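Local coordinates for protein thioesterase (Xanthomonas campestris pv. campestris, PDB 2FUJ) that probably hydrolyses fatty acyl-CoA thioesters, as a tetrameric hotdog-fold member of the thioesterase-like superfamily, at residues K8-M22 and L72-V84. Residues are numbered along the deposited sequence; the frame is centred on the assembly and turned at random.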
ATOM      1  N   LYS A   8      28.152   8.597  14.391  1.00 34.86           N
ATOM      2  CA  LYS A   8      27.445   7.332  14.037  1.00 32.43           C
ATOM      3  C   LYS A   8      25.999   7.588  13.621  1.00 31.57           C
ATOM      4  O   LYS A   8      25.600   7.273  12.495  1.00 30.16           O
ATOM      5  CB  LYS A   8      27.460   6.367  15.224  1.00 32.48           C
ATOM      6  CG  LYS A   8      28.352   5.162  15.037  1.00 33.16           C
ATOM      7  CD  LYS A   8      28.274   4.220  16.236  1.00 35.71           C
ATOM      8  CE  LYS A   8      26.899   3.556  16.362  1.00 35.48           C
ATOM      9  NZ  LYS A   8      26.574   2.687  15.185  1.00 33.85           N
ATOM     10  N   ILE A   9      25.227   8.168  14.536  1.00 31.23           N
ATOM     11  CA  ILE A   9      23.814   8.456  14.309  1.00 31.17           C
ATOM     12  C   ILE A   9      23.568   9.500  13.224  1.00 31.52           C
ATOM     13  O   ILE A   9      24.201  10.554  13.205  1.00 33.27           O
ATOM     14  CB  ILE A   9      23.130   8.939  15.608  1.00 30.87           C
ATOM     15  CG1 ILE A   9      23.550   8.057  16.791  1.00 32.63           C
ATOM     16  CG2 ILE A   9      21.625   8.882  15.449  1.00 30.75           C
ATOM     17  CD1 ILE A   9      23.243   6.534  16.702  1.00 32.39           C
ATOM     18  N   LEU A  10      22.645   9.189  12.321  1.00 29.30           N
ATOM     19  CA  LEU A  10      22.278  10.082  11.233  1.00 27.50           C
ATOM     20  C   LEU A  10      20.963  10.762  11.600  1.00 26.66           C
ATOM     21  O   LEU A  10      20.788  11.963  11.383  1.00 25.93           O
ATOM     22  CB  LEU A  10      22.097   9.288   9.931  1.00 29.42           C
ATOM     23  CG  LEU A  10      23.379   8.753   9.284  1.00 29.75           C
ATOM     24  CD1 LEU A  10      23.048   7.847   8.094  1.00 29.30           C
ATOM     25  CD2 LEU A  10      24.235   9.932   8.846  1.00 29.74           C
ATOM     26  N   ALA A  11      20.041   9.977  12.154  1.00 23.93           N
ATOM     27  CA  ALA A  11      18.738  10.490  12.540  1.00 22.38           C
ATOM     28  C   ALA A  11      17.932   9.514  13.391  1.00 20.03           C
ATOM     29  O   ALA A  11      18.159   8.308  13.357  1.00 19.42           O
ATOM     30  CB  ALA A  11      17.950  10.851  11.287  1.00 22.83           C
ATOM     31  N   ARG A  12      16.991  10.060  14.156  1.00 19.37           N
ATOM     32  CA  ARG A  12      16.094   9.285  15.005  1.00 18.07           C
ATOM     33  C   ARG A  12      14.730   9.900  14.677  1.00 17.80           C
ATOM     34  O   ARG A  12      14.328  10.916  15.251  1.00 17.78           O
ATOM     35  CB  ARG A  12      16.474   9.463  16.481  1.00 21.66           C
ATOM     36  CG  ARG A  12      17.938   9.102  16.749  1.00 22.88           C
ATOM     37  CD  ARG A  12      18.329   9.147  18.221  1.00 25.64           C
ATOM     38  NE  ARG A  12      17.707   8.075  18.990  1.00 27.89           N
ATOM     39  CZ  ARG A  12      16.702   8.250  19.842  1.00 30.09           C
ATOM     40  NH1 ARG A  12      16.205   9.463  20.040  1.00 31.92           N
ATOM     41  NH2 ARG A  12      16.187   7.211  20.492  1.00 31.17           N
ATOM     42  N   VAL A  13      14.036   9.269  13.734  1.00 14.60           N
ATOM     43  CA  VAL A  13      12.753   9.754  13.225  1.00 15.58           C
ATOM     44  C   VAL A  13      11.492   9.076  13.749  1.00 13.61           C
ATOM     45  O   VAL A  13      11.302   7.876  13.565  1.00 12.24           O
ATOM     46  CB  VAL A  13      12.731   9.642  11.674  1.00 14.96           C
ATOM     47  CG1 VAL A  13      11.457  10.259  11.112  1.00 16.50           C
ATOM     48  CG2 VAL A  13      13.962  10.316  11.084  1.00 15.83           C
ATOM     49  N   PRO A  14      10.607   9.840  14.408  1.00 14.06           N
ATOM     50  CA  PRO A  14       9.380   9.226  14.913  1.00 13.25           C
ATOM     51  C   PRO A  14       8.434   9.045  13.729  1.00 12.60           C
ATOM     52  O   PRO A  14       8.266   9.954  12.922  1.00 14.15           O
ATOM     53  CB  PRO A  14       8.868  10.251  15.923  1.00 13.21           C
ATOM     54  CG  PRO A  14       9.314  11.541  15.342  1.00 18.61           C
ATOM     55  CD  PRO A  14      10.722  11.239  14.859  1.00 15.61           C
ATOM     56  N   ILE A  15       7.835   7.866  13.624  1.00 12.80           N
ATOM     57  CA  ILE A  15       6.917   7.564  12.536  1.00 14.38           C
ATOM     58  C   ILE A  15       5.641   6.991  13.122  1.00 13.53           C
ATOM     59  O   ILE A  15       5.688   6.093  13.955  1.00 13.82           O
ATOM     60  CB  ILE A  15       7.519   6.511  11.569  1.00 15.47           C
ATOM     61  CG1 ILE A  15       8.800   7.048  10.924  1.00 18.34           C
ATOM     62  CG2 ILE A  15       6.503   6.130  10.501  1.00 18.74           C
ATOM     63  CD1 ILE A  15       9.553   6.074  10.012  1.00 23.46           C
ATOM     64  N   SER A  16       4.502   7.518  12.688  1.00 13.44           N
ATOM     65  CA  SER A  16       3.220   7.027  13.156  1.00 15.06           C
ATOM     66  C   SER A  16       2.835   5.787  12.367  1.00 14.79           C
ATOM     67  O   SER A  16       2.949   5.771  11.147  1.00 16.37           O
ATOM     68  CB  SER A  16       2.130   8.074  12.940  1.00 17.10           C
ATOM     69  OG  SER A  16       2.376   9.236  13.691  1.00 21.81           O
ATOM     70  N   VAL A  17       2.380   4.754  13.063  1.00 12.83           N
ATOM     71  CA  VAL A  17       1.939   3.537  12.396  1.00 15.01           C
ATOM     72  C   VAL A  17       0.468   3.741  12.034  1.00 15.84           C
ATOM     73  O   VAL A  17      -0.260   4.429  12.753  1.00 20.04           O
ATOM     74  CB  VAL A  17       2.071   2.299  13.320  1.00 13.52           C
ATOM     75  CG1 VAL A  17       1.355   1.098  12.712  1.00 16.47           C
ATOM     76  CG2 VAL A  17       3.531   1.966  13.514  1.00 15.74           C
ATOM     77  N   ARG A  18       0.040   3.154  10.922  1.00 13.93           N
ATOM     78  CA  ARG A  18      -1.342   3.266  10.480  1.00 14.10           C
ATOM     79  C   ARG A  18      -2.015   1.910  10.618  1.00 13.43           C
ATOM     80  O   ARG A  18      -1.368   0.874  10.521  1.00 13.13           O
ATOM     81  CB  ARG A  18      -1.408   3.726   9.022  1.00 11.99           C
ATOM     82  CG  ARG A  18      -0.976   5.155   8.765  1.00 14.88           C
ATOM     83  CD  ARG A  18      -0.913   5.404   7.272  1.00 13.72           C
ATOM     84  NE  ARG A  18      -0.323   6.696   6.930  1.00 12.22           N
ATOM     85  CZ  ARG A  18      -0.037   7.072   5.688  1.00 10.92           C
ATOM     86  NH1 ARG A  18      -0.287   6.256   4.674  1.00 14.97           N
ATOM     87  NH2 ARG A  18       0.499   8.260   5.457  1.00 10.71           N
ATOM     88  N   TRP A  19      -3.322   1.926  10.849  1.00 13.97           N
ATOM     89  CA  TRP A  19      -4.078   0.698  11.015  1.00 14.63           C
ATOM     90  C   TRP A  19      -3.914  -0.192   9.782  1.00 14.22           C
ATOM     91  O   TRP A  19      -3.772  -1.410   9.902  1.00 15.19           O
ATOM     92  CB  TRP A  19      -5.556   1.030  11.253  1.00 16.76           C
ATOM     93  CG  TRP A  19      -6.391  -0.144  11.633  1.00 17.62           C
ATOM     94  CD1 TRP A  19      -6.497  -0.719  12.865  1.00 16.35           C
ATOM     95  CD2 TRP A  19      -7.213  -0.914  10.757  1.00 17.70           C
ATOM     96  NE1 TRP A  19      -7.340  -1.807  12.809  1.00 19.39           N
ATOM     97  CE2 TRP A  19      -7.793  -1.945  11.523  1.00 18.72           C
ATOM     98  CE3 TRP A  19      -7.516  -0.833   9.394  1.00 17.70           C
ATOM     99  CZ2 TRP A  19      -8.660  -2.891  10.969  1.00 19.88           C
ATOM    100  CZ3 TRP A  19      -8.374  -1.773   8.847  1.00 18.81           C
ATOM    101  CH2 TRP A  19      -8.936  -2.786   9.633  1.00 18.57           C
ATOM    102  N   ARG A  20      -3.942   0.423   8.602  1.00 13.80           N
ATOM    103  CA  ARG A  20      -3.789  -0.300   7.335  1.00 15.31           C
ATOM    104  C   ARG A  20      -2.411  -0.961   7.191  1.00 15.21           C
ATOM    105  O   ARG A  20      -2.209  -1.792   6.304  1.00 14.51           O
ATOM    106  CB  ARG A  20      -4.032   0.669   6.165  1.00 18.21           C
ATOM    107  CG  ARG A  20      -3.622   0.169   4.788  1.00 21.87           C
ATOM    108  CD  ARG A  20      -4.422  -1.054   4.367  1.00 21.91           C
ATOM    109  NE  ARG A  20      -3.872  -1.676   3.171  1.00 23.41           N
ATOM    110  CZ  ARG A  20      -3.860  -2.987   2.951  1.00 23.34           C
ATOM    111  NH1 ARG A  20      -4.376  -3.820   3.843  1.00 25.64           N
ATOM    112  NH2 ARG A  20      -3.293  -3.470   1.855  1.00 25.06           N
ATOM    113  N   ASP A  21      -1.468  -0.589   8.058  1.00 14.23           N
ATOM    114  CA  ASP A  21      -0.119  -1.152   8.008  1.00 14.35           C
ATOM    115  C   ASP A  21      -0.131  -2.629   8.372  1.00 14.94           C
ATOM    116  O   ASP A  21       0.754  -3.381   7.976  1.00 15.20           O
ATOM    117  CB  ASP A  21       0.818  -0.415   8.973  1.00 13.05           C
ATOM    118  CG  ASP A  21       1.246   0.960   8.466  1.00 13.66           C
ATOM    119  OD1 ASP A  21       1.854   1.702   9.259  1.00 13.28           O
ATOM    120  OD2 ASP A  21       0.995   1.301   7.297  1.00 13.44           O
ATOM    121  N   MET A  22      -1.132  -3.041   9.142  1.00 15.77           N
ATOM    122  CA  MET A  22      -1.223  -4.435   9.547  1.00 16.02           C
ATOM    123  C   MET A  22      -1.804  -5.308   8.442  1.00 15.66           C
ATOM    124  O   MET A  22      -2.511  -4.826   7.561  1.00 17.75           O
ATOM    125  CB  MET A  22      -2.085  -4.573  10.811  1.00 16.77           C
ATOM    126  CG  MET A  22      -1.552  -3.809  12.033  1.00 14.31           C
ATOM    127  SD  MET A  22      -2.452  -4.213  13.567  1.00  8.82           S
ATOM    128  CE  MET A  22      -4.019  -3.396  13.268  1.00 16.64           C
ATOM    129  N   LEU A  72       4.977  -5.916  15.503  1.00 14.52           N
ATOM    130  CA  LEU A  72       4.547  -4.552  15.765  1.00 14.64           C
ATOM    131  C   LEU A  72       3.049  -4.493  15.507  1.00 14.53           C
ATOM    132  O   LEU A  72       2.566  -5.003  14.494  1.00 14.58           O
ATOM    133  CB  LEU A  72       5.272  -3.589  14.821  1.00 14.25           C
ATOM    134  CG  LEU A  72       4.725  -2.164  14.679  1.00 13.53           C
ATOM    135  CD1 LEU A  72       4.883  -1.390  15.982  1.00 12.93           C
ATOM    136  CD2 LEU A  72       5.466  -1.464  13.562  1.00 14.49           C
ATOM    137  N   VAL A  73       2.308  -3.892  16.426  1.00 14.21           N
ATOM    138  CA  VAL A  73       0.872  -3.780  16.251  1.00 15.05           C
ATOM    139  C   VAL A  73       0.391  -2.351  16.471  1.00 15.76           C
ATOM    140  O   VAL A  73       0.934  -1.614  17.291  1.00 15.58           O
ATOM    141  CB  VAL A  73       0.110  -4.721  17.219  1.00 16.74           C
ATOM    142  CG1 VAL A  73       0.552  -6.148  16.995  1.00 17.04           C
ATOM    143  CG2 VAL A  73       0.363  -4.312  18.663  1.00 18.37           C
ATOM    144  N   TRP A  74      -0.616  -1.963  15.704  1.00 14.77           N
ATOM    145  CA  TRP A  74      -1.210  -0.644  15.824  1.00 16.04           C
ATOM    146  C   TRP A  74      -1.883  -0.687  17.199  1.00 16.23           C
ATOM    147  O   TRP A  74      -2.337  -1.747  17.629  1.00 17.15           O
ATOM    148  CB  TRP A  74      -2.236  -0.470  14.704  1.00 15.50           C
ATOM    149  CG  TRP A  74      -2.956   0.832  14.682  1.00 17.25           C
ATOM    150  CD1 TRP A  74      -2.632   1.939  13.957  1.00 17.26           C
ATOM    151  CD2 TRP A  74      -4.171   1.141  15.372  1.00 16.25           C
ATOM    152  NE1 TRP A  74      -3.579   2.919  14.144  1.00 17.02           N
ATOM    153  CE2 TRP A  74      -4.533   2.456  15.011  1.00 15.84           C
ATOM    154  CE3 TRP A  74      -4.992   0.432  16.256  1.00 16.38           C
ATOM    155  CZ2 TRP A  74      -5.681   3.078  15.506  1.00 17.99           C
ATOM    156  CZ3 TRP A  74      -6.135   1.050  16.749  1.00 17.94           C
ATOM    157  CH2 TRP A  74      -6.466   2.359  16.372  1.00 17.84           C
ATOM    158  N   PRO A  75      -1.982   0.459  17.897  1.00 16.27           N
ATOM    159  CA  PRO A  75      -1.536   1.812  17.545  1.00 15.81           C
ATOM    160  C   PRO A  75      -0.163   2.229  18.086  1.00 17.51           C
ATOM    161  O   PRO A  75       0.054   3.403  18.373  1.00 16.73           O
ATOM    162  CB  PRO A  75      -2.638   2.677  18.130  1.00 17.23           C
ATOM    163  CG  PRO A  75      -2.884   1.981  19.435  1.00 15.86           C
ATOM    164  CD  PRO A  75      -2.856   0.502  19.085  1.00 15.75           C
ATOM    165  N   ASN A  76       0.768   1.293  18.219  1.00 14.89           N
ATOM    166  CA  ASN A  76       2.082   1.660  18.735  1.00 14.77           C
ATOM    167  C   ASN A  76       2.976   2.308  17.679  1.00 15.38           C
ATOM    168  O   ASN A  76       3.444   1.646  16.755  1.00 16.06           O
ATOM    169  CB  ASN A  76       2.764   0.429  19.338  1.00 15.20           C
ATOM    170  CG  ASN A  76       1.941  -0.189  20.447  1.00 17.19           C
ATOM    171  OD1 ASN A  76       1.497   0.505  21.363  1.00 19.81           O
ATOM    172  ND2 ASN A  76       1.723  -1.493  20.370  1.00 15.28           N
ATOM    173  N   ASP A  77       3.195   3.614  17.822  1.00 15.56           N
ATOM    174  CA  ASP A  77       4.037   4.366  16.899  1.00 14.97           C
ATOM    175  C   ASP A  77       5.498   4.028  17.179  1.00 15.19           C
ATOM    176  O   ASP A  77       5.843   3.624  18.287  1.00 16.47           O
ATOM    177  CB  ASP A  77       3.782   5.867  17.048  1.00 15.73           C
ATOM    178  CG  ASP A  77       2.340   6.236  16.765  1.00 19.43           C
ATOM    179  OD1 ASP A  77       1.770   5.682  15.797  1.00 18.40           O
ATOM    180  OD2 ASP A  77       1.779   7.078  17.500  1.00 18.93           O
ATOM    181  N   ILE A  78       6.349   4.215  16.176  1.00 13.40           N
ATOM    182  CA  ILE A  78       7.754   3.841  16.281  1.00 13.08           C
ATOM    183  C   ILE A  78       8.757   4.974  16.177  1.00 12.86           C
ATOM    184  O   ILE A  78       8.415   6.105  15.868  1.00 14.34           O
ATOM    185  CB  ILE A  78       8.093   2.840  15.172  1.00 13.99           C
ATOM    186  CG1 ILE A  78       7.801   3.496  13.814  1.00 15.72           C
ATOM    187  CG2 ILE A  78       7.269   1.580  15.348  1.00 13.38           C
ATOM    188  CD1 ILE A  78       6.351   3.521  13.318  1.00 23.45           C
ATOM    189  N   LEU A  79      10.011   4.633  16.440  1.00 13.09           N
ATOM    190  CA  LEU A  79      11.110   5.570  16.345  1.00 13.37           C
ATOM    191  C   LEU A  79      12.143   4.898  15.460  1.00 13.86           C
ATOM    192  O   LEU A  79      12.663   3.832  15.803  1.00 15.90           O
ATOM    193  CB  LEU A  79      11.715   5.839  17.721  1.00 14.27           C
ATOM    194  CG  LEU A  79      12.922   6.766  17.668  1.00 17.41           C
ATOM    195  CD1 LEU A  79      12.479   8.146  17.203  1.00 18.92           C
ATOM    196  CD2 LEU A  79      13.556   6.839  19.031  1.00 19.94           C
ATOM    197  N   VAL A  80      12.435   5.501  14.315  1.00 13.07           N
ATOM    198  CA  VAL A  80      13.407   4.903  13.415  1.00 13.61           C
ATOM    199  C   VAL A  80      14.751   5.579  13.540  1.00 13.39           C
ATOM    200  O   VAL A  80      14.925   6.740  13.194  1.00 13.86           O
ATOM    201  CB  VAL A  80      12.938   4.961  11.957  1.00 15.23           C
ATOM    202  CG1 VAL A  80      13.917   4.208  11.067  1.00 15.50           C
ATOM    203  CG2 VAL A  80      11.570   4.350  11.847  1.00 12.25           C
ATOM    204  N   GLU A  81      15.698   4.809  14.050  1.00 14.98           N
ATOM    205  CA  GLU A  81      17.054   5.254  14.271  1.00 15.78           C
ATOM    206  C   GLU A  81      17.925   4.822  13.102  1.00 14.87           C
ATOM    207  O   GLU A  81      18.002   3.640  12.782  1.00 16.65           O
ATOM    208  CB  GLU A  81      17.549   4.636  15.573  1.00 18.83           C
ATOM    209  CG  GLU A  81      18.957   4.974  15.965  1.00 26.20           C
ATOM    210  CD  GLU A  81      19.289   4.411  17.330  1.00 29.54           C
ATOM    211  OE1 GLU A  81      18.811   4.972  18.343  1.00 31.72           O
ATOM    212  OE2 GLU A  81      20.007   3.394  17.390  1.00 32.88           O
ATOM    213  N   LEU A  82      18.571   5.792  12.467  1.00 13.91           N
ATOM    214  CA  LEU A  82      19.446   5.523  11.335  1.00 14.86           C
ATOM    215  C   LEU A  82      20.883   5.914  11.679  1.00 16.35           C
ATOM    216  O   LEU A  82      21.122   6.947  12.293  1.00 15.59           O
ATOM    217  CB  LEU A  82      18.993   6.327  10.118  1.00 15.01           C
ATOM    218  CG  LEU A  82      17.575   6.079   9.615  1.00 15.12           C
ATOM    219  CD1 LEU A  82      17.311   6.958   8.404  1.00 15.92           C
ATOM    220  CD2 LEU A  82      17.405   4.608   9.255  1.00 13.40           C
ATOM    221  N   PHE A  83      21.839   5.083  11.286  1.00 15.40           N
ATOM    222  CA  PHE A  83      23.244   5.391  11.547  1.00 17.51           C
ATOM    223  C   PHE A  83      24.122   4.857  10.419  1.00 17.91           C
ATOM    224  O   PHE A  83      23.677   4.044   9.609  1.00 16.97           O
ATOM    225  CB  PHE A  83      23.696   4.799  12.886  1.00 19.00           C
ATOM    226  CG  PHE A  83      23.407   3.335  13.035  1.00 20.79           C
ATOM    227  CD1 PHE A  83      22.119   2.888  13.297  1.00 24.52           C
ATOM    228  CD2 PHE A  83      24.420   2.399  12.890  1.00 23.33           C
ATOM    229  CE1 PHE A  83      21.845   1.519  13.410  1.00 24.20           C
ATOM    230  CE2 PHE A  83      24.154   1.034  13.003  1.00 23.57           C
ATOM    231  CZ  PHE A  83      22.860   0.598  13.262  1.00 24.18           C
ATOM    232  N   VAL A  84      25.363   5.325  10.362  1.00 17.47           N
ATOM    233  CA  VAL A  84      26.285   4.883   9.321  1.00 18.44           C
ATOM    234  C   VAL A  84      26.984   3.596   9.747  1.00 20.48           C
ATOM    235  O   VAL A  84      27.768   3.584  10.698  1.00 20.95           O
ATOM    236  CB  VAL A  84      27.354   5.958   9.019  1.00 20.36           C
ATOM    237  CG1 VAL A  84      28.311   5.460   7.934  1.00 18.86           C
ATOM    238  CG2 VAL A  84      26.682   7.242   8.578  1.00 21.73           C
TER
HETATM  239  O   HOH W   1       0.511   8.695  15.784  1.00 25.94           O
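With CG of both Trp19 and Trp74 swung anti to the backbone N (chi1 -172° and 179°), the two indoles meet edge to face: the five-membered ring of Trp19 stands over the six-membered ring of Trp74, centroids 5.2 Å apart and planes at 88°. This T-shaped pair lies beyond one end of the antiparallel pairing of strands 9-15 and 78-84 in the hotdog fold; strand 9-15 is outermost, within the chain, in the sheet that wraps helix 30-47. Trp19 CB adds a CH-pi contact, 4.0 Å from the centroid of the Trp74 five-membered ring. Glu39 of the second subunit takes the Trp19 N-H, linking this end of the contact to that neighbour.

Along the strands the pairing illustrates how a classic beta bulge accommodates an extra residue. Leu10 N and Ala11 N both donate to Leu82 O, at 2.7 and 3.2 Å, from the same face of its carbonyl plane. Leu79 CD2 lies over the Arg12 guanidinium, whose edge directs NE at Glu81 OE1 in a salt bridge carried by a weak, 3.4 Å hydrogen bond; stronger partners are Glu104 for Arg12 and Arg97 for Glu81. Beyond the strands, Asp77 OD1 accepts a hydrogen bond from Val17 N at 3.0 Å on its anti side and forms a salt bridge with Arg43 of the second subunit, while a water donates to Asp77 OD2 at 2.7 Å and bridges to Ser16 OG.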